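Local atomic coordinates of putative acetyl xylan esterase (Cellvibrio japonicus, PDB entry 2W9X), a protein that removes acetyl groups from plant cell wall polysaccharides, deacetylating glucomannan in strong preference to xylan. Residues A271-F276 and G306-Q311; A264-Y269 and N298-E303. All blocks are in the same frame, centred on the assembly; numbering follows the deposited sequence. Where two conformers were deposited one is given.

Contact 1: A271-F276 and G306-Q311; sequences ANYVKF and GKVVAQ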
ATOM      1  N   ALA B 271     -15.838  -6.038   8.163  1.00 37.70           N
ATOM      2  CA  ALA B 271     -16.284  -5.024   9.125  1.00 37.07           C
ATOM      3  C   ALA B 271     -15.391  -4.989  10.368  1.00 37.32           C
ATOM      4  O   ALA B 271     -14.996  -3.927  10.825  1.00 37.01           O
ATOM      5  CB  ALA B 271     -17.754  -5.248   9.525  1.00 36.75           C
ATOM      6  N   ASN B 272     -15.083  -6.157  10.915  1.00 37.42           N
ATOM      7  CA  ASN B 272     -14.263  -6.223  12.110  1.00 37.80           C
ATOM      8  C   ASN B 272     -12.801  -5.886  11.905  1.00 37.54           C
ATOM      9  O   ASN B 272     -12.175  -5.273  12.774  1.00 38.21           O
ATOM     10  CB  ASN B 272     -14.415  -7.581  12.769  1.00 38.09           C
ATOM     11  CG  ASN B 272     -15.628  -7.629  13.631  1.00 40.02           C
ATOM     12  OD1 ASN B 272     -15.585  -7.184  14.773  1.00 43.52           O
ATOM     13  ND2 ASN B 272     -16.743  -8.097  13.075  1.00 39.64           N
ATOM     14  N   TYR B 273     -12.259  -6.276  10.761  1.00 37.00           N
ATOM     15  CA  TYR B 273     -10.885  -5.912  10.424  1.00 36.59           C
ATOM     16  C   TYR B 273     -10.788  -4.387  10.307  1.00 36.99           C
ATOM     17  O   TYR B 273      -9.875  -3.781  10.861  1.00 36.58           O
ATOM     18  CB  TYR B 273     -10.458  -6.577   9.115  1.00 36.25           C
ATOM     19  CG  TYR B 273      -8.969  -6.825   8.961  1.00 35.43           C
ATOM     20  CD1 TYR B 273      -8.506  -7.863   8.148  1.00 35.25           C
ATOM     21  CD2 TYR B 273      -8.017  -6.023   9.616  1.00 36.96           C
ATOM     22  CE1 TYR B 273      -7.143  -8.098   7.970  1.00 36.75           C
ATOM     23  CE2 TYR B 273      -6.644  -6.256   9.458  1.00 35.95           C
ATOM     24  CZ  TYR B 273      -6.219  -7.290   8.632  1.00 37.14           C
ATOM     25  OH  TYR B 273      -4.878  -7.532   8.466  1.00 36.14           O
ATOM     26  N   VAL B 274     -11.743  -3.774   9.597  1.00 36.74           N
ATOM     27  CA  VAL B 274     -11.769  -2.308   9.466  1.00 36.75           C
ATOM     28  C   VAL B 274     -11.883  -1.678  10.849  1.00 37.18           C
ATOM     29  O   VAL B 274     -11.141  -0.741  11.183  1.00 37.27           O
ATOM     30  CB  VAL B 274     -12.902  -1.808   8.512  1.00 36.49           C
ATOM     31  CG1 VAL B 274     -13.061  -0.276   8.567  1.00 35.98           C
ATOM     32  CG2 VAL B 274     -12.620  -2.258   7.067  1.00 34.19           C
ATOM     33  N   LYS B 275     -12.793  -2.216  11.664  1.00 37.60           N
ATOM     34  CA  LYS B 275     -13.029  -1.702  13.024  1.00 37.92           C
ATOM     35  C   LYS B 275     -11.739  -1.745  13.846  1.00 37.54           C
ATOM     36  O   LYS B 275     -11.391  -0.775  14.542  1.00 37.00           O
ATOM     37  CB  LYS B 275     -14.117  -2.532  13.714  1.00 37.86           C
ATOM     38  CG  LYS B 275     -14.727  -1.916  14.972  1.00 41.79           C
ATOM     39  CD  LYS B 275     -15.289  -3.022  15.855  1.00 45.77           C
ATOM     40  CE  LYS B 275     -16.221  -2.493  16.917  1.00 50.21           C
ATOM     41  NZ  LYS B 275     -16.689  -3.632  17.756  1.00 53.05           N
ATOM     42  N   PHE B 276     -11.032  -2.868  13.747  1.00 37.24           N
ATOM     43  CA  PHE B 276      -9.788  -3.093  14.506  1.00 37.32           C
ATOM     44  C   PHE B 276      -8.681  -2.083  14.190  1.00 37.22           C
ATOM     45  O   PHE B 276      -8.082  -1.494  15.090  1.00 37.14           O
ATOM     46  CB  PHE B 276      -9.276  -4.517  14.249  1.00 37.35           C
ATOM     47  CG  PHE B 276      -8.050  -4.888  15.065  1.00 38.89           C
ATOM     48  CD1 PHE B 276      -8.028  -4.694  16.458  1.00 39.89           C
ATOM     49  CD2 PHE B 276      -6.934  -5.439  14.448  1.00 40.91           C
ATOM     50  CE1 PHE B 276      -6.900  -5.045  17.211  1.00 40.01           C
ATOM     51  CE2 PHE B 276      -5.798  -5.797  15.194  1.00 41.42           C
ATOM     52  CZ  PHE B 276      -5.787  -5.602  16.572  1.00 39.61           C
ATOM     53  N   GLY B 306      -8.192  -6.882   0.358  1.00 38.33           N
ATOM     54  CA  GLY B 306      -8.303  -5.773  -0.606  1.00 39.24           C
ATOM     55  C   GLY B 306      -9.499  -4.870  -0.309  1.00 39.47           C
ATOM     56  O   GLY B 306      -9.416  -3.626  -0.431  1.00 40.34           O
ATOM     57  N   LYS B 307     -10.604  -5.493   0.109  1.00 39.01           N
ATOM     58  CA  LYS B 307     -11.839  -4.773   0.462  1.00 39.56           C
ATOM     59  C   LYS B 307     -11.644  -3.976   1.757  1.00 38.89           C
ATOM     60  O   LYS B 307     -12.154  -2.857   1.883  1.00 38.48           O
ATOM     61  CB  LYS B 307     -13.005  -5.740   0.660  1.00 38.90           C
ATOM     62  CG  LYS B 307     -13.475  -6.540  -0.569  1.00 41.64           C
ATOM     63  CD  LYS B 307     -14.622  -7.481  -0.121  1.00 40.59           C
ATOM     64  CE  LYS B 307     -14.982  -8.561  -1.142  1.00 43.16           C
ATOM     65  NZ  LYS B 307     -16.030  -9.507  -0.584  1.00 43.53           N
ATOM     66  N   VAL B 308     -10.924  -4.574   2.715  1.00 38.34           N
ATOM     67  CA  VAL B 308     -10.568  -3.914   3.979  1.00 37.92           C
ATOM     68  C   VAL B 308      -9.728  -2.652   3.735  1.00 37.17           C
ATOM     69  O   VAL B 308     -10.040  -1.575   4.248  1.00 36.77           O
ATOM     70  CB  VAL B 308      -9.835  -4.880   4.952  1.00 38.61           C
ATOM     71  CG1 VAL B 308      -9.334  -4.154   6.215  1.00 36.51           C
ATOM     72  CG2 VAL B 308     -10.770  -6.007   5.370  1.00 38.46           C
ATOM     73  N   VAL B 309      -8.669  -2.777   2.948  1.00 37.13           N
ATOM     74  CA  VAL B 309      -7.805  -1.628   2.655  1.00 36.69           C
ATOM     75  C   VAL B 309      -8.623  -0.508   1.984  1.00 36.80           C
ATOM     76  O   VAL B 309      -8.503   0.681   2.331  1.00 36.54           O
ATOM     77  CB  VAL B 309      -6.607  -2.025   1.749  1.00 37.14           C
ATOM     78  CG1 VAL B 309      -5.807  -0.776   1.358  1.00 36.26           C
ATOM     79  CG2 VAL B 309      -5.717  -3.022   2.459  1.00 37.15           C
ATOM     80  N   ALA B 310      -9.465  -0.896   1.031  1.00 36.09           N
ATOM     81  CA  ALA B 310     -10.312   0.070   0.319  1.00 36.48           C
ATOM     82  C   ALA B 310     -11.314   0.805   1.209  1.00 36.46           C
ATOM     83  O   ALA B 310     -11.497   2.021   1.051  1.00 37.19           O
ATOM     84  CB  ALA B 310     -11.021  -0.608  -0.858  1.00 35.78           C
ATOM     85  N   GLN B 311     -11.916   0.078   2.147  0.50 36.78           N
ATOM     86  CA  GLN B 311     -12.888   0.634   3.081  0.50 37.07           C
ATOM     87  C   GLN B 311     -12.250   1.509   4.142  0.50 36.87           C
ATOM     88  O   GLN B 311     -12.873   2.452   4.627  0.50 37.18           O
ATOM     89  CB  GLN B 311     -13.705  -0.483   3.729  0.50 37.30           C
ATOM     90  CG  GLN B 311     -14.937  -0.840   2.927  0.50 38.42           C
ATOM     91  CD  GLN B 311     -15.805  -1.869   3.595  0.50 39.29           C
ATOM     92  OE1 GLN B 311     -16.603  -2.539   2.943  0.50 40.87           O
ATOM     93  NE2 GLN B 311     -15.663  -2.001   4.899  0.50 40.67           N
TER
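V308 fits its two methyl groups against Y273 and V274, and these three buried side chains make the tight part of the contact. CG1 of V308 lies over one face of the Y273 ring, 4.3 Å from the ring centroid and 27° off the normal, a CH-pi contact displaced toward the root of the ring, where it comes within 3.8 Å of Y273 CG. The other methyl, V308 CG2, packs on Y273 CB at 3.8 Å. In V308 the torsion (chi1 174°) places CG1 opposite the backbone N and CG2 opposite the carbonyl carbon, so both methyls bear on the root of the tyrosine, CG1 over the ring face and CG2 beside CB and CD1. V274 meets the same valine through one branch, its CG2 standing 3.9 Å from V308 CG1. That branch also leads to the looser, solvent side: the exposed Q311 lies against V274 CG2 in one of its two deposited conformers, so this edge is less certain, and no hydrogen bond joins the segments. Beneath the tight part, L291 of strand 288-294 touches both Y273 and V308. The axes of the two segments approach to 9.3 Å and are inclined by 46°; this is apolar helix-helix packing on one face of the parallel sheet, characteristic of the three-layer alpha/beta/alpha fold of SGNH (GDSL) hydrolases.

Contact 2: A264-Y269 and N298-E303; sequences ALHADY and NGEIAE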
ATOM      1  N   ALA B 264     -21.777 -13.980   4.316  1.00 39.87           N
ATOM      2  CA  ALA B 264     -21.891 -13.521   5.709  1.00 39.64           C
ATOM      3  C   ALA B 264     -20.544 -13.440   6.408  1.00 39.40           C
ATOM      4  O   ALA B 264     -20.272 -12.483   7.139  1.00 39.08           O
ATOM      5  CB  ALA B 264     -22.853 -14.404   6.515  1.00 39.71           C
ATOM      6  N   LEU B 265     -19.718 -14.463   6.187  1.00 39.15           N
ATOM      7  CA  LEU B 265     -18.385 -14.523   6.745  1.00 38.47           C
ATOM      8  C   LEU B 265     -17.510 -13.387   6.196  1.00 38.48           C
ATOM      9  O   LEU B 265     -16.828 -12.697   6.966  1.00 38.26           O
ATOM     10  CB  LEU B 265     -17.766 -15.904   6.463  1.00 38.15           C
ATOM     11  CG  LEU B 265     -16.334 -16.187   6.969  1.00 40.24           C
ATOM     12  CD1 LEU B 265     -16.227 -16.086   8.495  1.00 38.01           C
ATOM     13  CD2 LEU B 265     -15.833 -17.553   6.489  1.00 38.00           C
ATOM     14  N   HIS B 266     -17.520 -13.203   4.872  1.00 38.37           N
ATOM     15  CA  HIS B 266     -16.806 -12.083   4.229  1.00 38.90           C
ATOM     16  C   HIS B 266     -17.188 -10.745   4.823  1.00 38.70           C
ATOM     17  O   HIS B 266     -16.313  -9.943   5.164  1.00 39.01           O
ATOM     18  CB  HIS B 266     -17.062 -12.012   2.713  1.00 38.98           C
ATOM     19  CG  HIS B 266     -16.570 -13.208   1.951  1.00 39.09           C
ATOM     20  ND1 HIS B 266     -17.094 -13.573   0.730  1.00 38.55           N
ATOM     21  CD2 HIS B 266     -15.611 -14.122   2.238  1.00 38.55           C
ATOM     22  CE1 HIS B 266     -16.485 -14.666   0.302  1.00 40.08           C
ATOM     23  NE2 HIS B 266     -15.574 -15.012   1.193  1.00 37.78           N
ATOM     24  N   ALA B 267     -18.494 -10.502   4.930  1.00 38.98           N
ATOM     25  CA  ALA B 267     -19.010  -9.241   5.443  1.00 38.42           C
ATOM     26  C   ALA B 267     -18.524  -8.995   6.880  1.00 38.81           C
ATOM     27  O   ALA B 267     -18.032  -7.917   7.214  1.00 38.86           O
ATOM     28  CB  ALA B 267     -20.537  -9.232   5.371  1.00 38.16           C
ATOM     29  N   ASP B 268     -18.639 -10.021   7.715  1.00 38.96           N
ATOM     30  CA  ASP B 268     -18.278  -9.918   9.125  1.00 39.28           C
ATOM     31  C   ASP B 268     -16.761  -9.769   9.317  1.00 39.36           C
ATOM     32  O   ASP B 268     -16.320  -8.977  10.156  1.00 39.96           O
ATOM     33  CB  ASP B 268     -18.818 -11.137   9.879  1.00 39.14           C
ATOM     34  CG  ASP B 268     -18.736 -10.989  11.389  1.00 39.97           C
ATOM     35  OD1 ASP B 268     -18.944  -9.871  11.900  1.00 41.70           O
ATOM     36  OD2 ASP B 268     -18.493 -12.006  12.072  1.00 39.56           O
ATOM     37  N   TYR B 269     -15.975 -10.507   8.523  1.00 39.07           N
ATOM     38  CA  TYR B 269     -14.528 -10.372   8.503  1.00 38.94           C
ATOM     39  C   TYR B 269     -14.136  -8.945   8.123  1.00 38.61           C
ATOM     40  O   TYR B 269     -13.301  -8.332   8.789  1.00 38.61           O
ATOM     41  CB  TYR B 269     -13.900 -11.374   7.509  1.00 38.80           C
ATOM     42  CG  TYR B 269     -12.397 -11.230   7.280  1.00 38.85           C
ATOM     43  CD1 TYR B 269     -11.479 -11.962   8.044  1.00 36.89           C
ATOM     44  CD2 TYR B 269     -11.892 -10.394   6.274  1.00 37.82           C
ATOM     45  CE1 TYR B 269     -10.091 -11.851   7.824  1.00 37.40           C
ATOM     46  CE2 TYR B 269     -10.527 -10.280   6.057  1.00 39.24           C
ATOM     47  CZ  TYR B 269      -9.635 -11.013   6.831  1.00 37.99           C
ATOM     48  OH  TYR B 269      -8.300 -10.878   6.616  1.00 38.29           O
ATOM     49  N   ASN B 298      -7.362 -20.007  -3.034  1.00 37.43           N
ATOM     50  CA  ASN B 298      -7.833 -19.527  -4.355  1.00 37.18           C
ATOM     51  C   ASN B 298      -7.954 -18.005  -4.463  1.00 37.43           C
ATOM     52  O   ASN B 298      -8.719 -17.484  -5.299  1.00 36.75           O
ATOM     53  CB  ASN B 298      -9.166 -20.181  -4.770  1.00 36.96           C
ATOM     54  CG  ASN B 298      -9.054 -21.680  -5.035  1.00 38.81           C
ATOM     55  OD1 ASN B 298      -7.991 -22.287  -4.871  1.00 38.40           O
ATOM     56  ND2 ASN B 298     -10.176 -22.288  -5.465  1.00 36.66           N
ATOM     57  N   GLY B 299      -7.191 -17.303  -3.623  1.00 37.41           N
ATOM     58  CA  GLY B 299      -7.187 -15.842  -3.603  1.00 37.87           C
ATOM     59  C   GLY B 299      -8.288 -15.240  -2.740  1.00 38.71           C
ATOM     60  O   GLY B 299      -8.445 -14.011  -2.709  1.00 39.10           O
ATOM     61  N   GLU B 300      -9.063 -16.086  -2.049  1.00 38.50           N
ATOM     62  CA  GLU B 300     -10.177 -15.592  -1.210  1.00 38.30           C
ATOM     63  C   GLU B 300      -9.683 -14.675  -0.099  1.00 38.17           C
ATOM     64  O   GLU B 300     -10.308 -13.644   0.195  1.00 38.48           O
ATOM     65  CB  GLU B 300     -11.012 -16.742  -0.621  1.00 38.62           C
ATOM     66  CG  GLU B 300     -12.137 -16.275   0.338  1.00 38.33           C
ATOM     67  CD  GLU B 300     -13.013 -17.399   0.832  1.00 39.21           C
ATOM     68  OE1 GLU B 300     -12.509 -18.515   1.048  1.00 39.52           O
ATOM     69  OE2 GLU B 300     -14.225 -17.158   1.010  1.00 41.23           O
ATOM     70  N   ILE B 301      -8.563 -15.039   0.520  1.00 37.06           N
ATOM     71  CA  ILE B 301      -8.025 -14.252   1.622  1.00 36.81           C
ATOM     72  C   ILE B 301      -7.542 -12.879   1.141  1.00 37.20           C
ATOM     73  O   ILE B 301      -7.940 -11.834   1.688  1.00 37.03           O
ATOM     74  CB  ILE B 301      -6.869 -14.964   2.353  1.00 36.70           C
ATOM     75  CG1 ILE B 301      -7.302 -16.345   2.885  1.00 35.64           C
ATOM     76  CG2 ILE B 301      -6.355 -14.074   3.481  1.00 35.55           C
ATOM     77  CD1 ILE B 301      -6.084 -17.342   3.008  1.00 36.93           C
ATOM     78  N   ALA B 302      -6.689 -12.881   0.126  1.00 36.76           N
ATOM     79  CA  ALA B 302      -6.185 -11.626  -0.446  1.00 36.68           C
ATOM     80  C   ALA B 302      -7.339 -10.698  -0.860  1.00 37.37           C
ATOM     81  O   ALA B 302      -7.282  -9.482  -0.641  1.00 37.33           O
ATOM     82  CB  ALA B 302      -5.257 -11.912  -1.637  1.00 35.80           C
ATOM     83  N   GLU B 303      -8.382 -11.261  -1.470  1.00 37.52           N
ATOM     84  CA  GLU B 303      -9.506 -10.444  -1.916  1.00 38.17           C
ATOM     85  C   GLU B 303     -10.227  -9.714  -0.782  1.00 38.59           C
ATOM     86  O   GLU B 303     -10.573  -8.535  -0.935  1.00 37.82           O
ATOM     87  CB  GLU B 303     -10.520 -11.234  -2.760  1.00 38.40           C
ATOM     88  CG  GLU B 303     -11.710 -10.298  -3.158  1.00 41.56           C
ATOM     89  CD  GLU B 303     -12.434 -10.712  -4.419  1.00 46.47           C
ATOM     90  OE1 GLU B 303     -11.782 -10.853  -5.484  1.00 48.70           O
ATOM     91  OE2 GLU B 303     -13.667 -10.872  -4.348  1.00 48.29           O
TER
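E300 and H266 meet through a single hydrogen bond, and between them they supply most of the surface buried here. NE2 of H266 donates to OE2 of E300 at 2.5 Å, an unusually short length not to be pressed at this resolution, with an N-H...O angle of 170°. The acceptor sits at the edge of the imidazole, in its plane, so the N-H points almost straight at it. Seen from the glutamate, the bond uses the anti lone pair of OE2, the one turned away from OE1, and the carboxylate plane stands 81° to the ring. An extended chain carries the carboxylate across: with CG opposite the backbone N (chi1 176°) and CD continuing the zigzag, E300 spans a gap where the nearest CA atoms, those of H266 and E300, are still 9.3 Å apart. The second carboxylate oxygen, OE1, forms a salt bridge with R262 at the start of helix 262-283, so this helix grips both oxygens of the glutamate. The arginine would be expected to favour the charged carboxylate, which in turn may favour protonation of the imidazole.

Y269, one turn after H266, is partly covered by segment 298-303 without touching it directly. Its hydroxyl is hydrogen-bonded to L244 O and its ring meets F249 edge-to-face; F249 also touches H266 and E300, placing helix 246-249 beside the pair. G299, at the N-cap position, immediately precedes E300 in the first turn of helix 300-314. The motif is a His-carboxylate hydrogen bond at the surface, separate from S151 and H336, the inferred nucleophile and its histidine, joining two neighbouring helices of the SGNH-hydrolase alpha/beta/alpha domain.

In the fold
Contacts 1 and 2 join the same two helices, 262-283 and 300-314, at points whose centres lie 11 Å apart. Along the chain their segments alternate: 264-269 and 271-276 follow each other on the first helix, and 298-303 and 306-311 come in the same order after strand 288-294, the parallel strand that connects the two helices. Contact 2 therefore joins the N-terminal parts of the two helices near the surface, while contact 1 lies further along, against the sheet. K307 reaches back to touch H266, so the two sites are in direct contact. Both also border the second subunit, bringing this helix pair to the dimer interface.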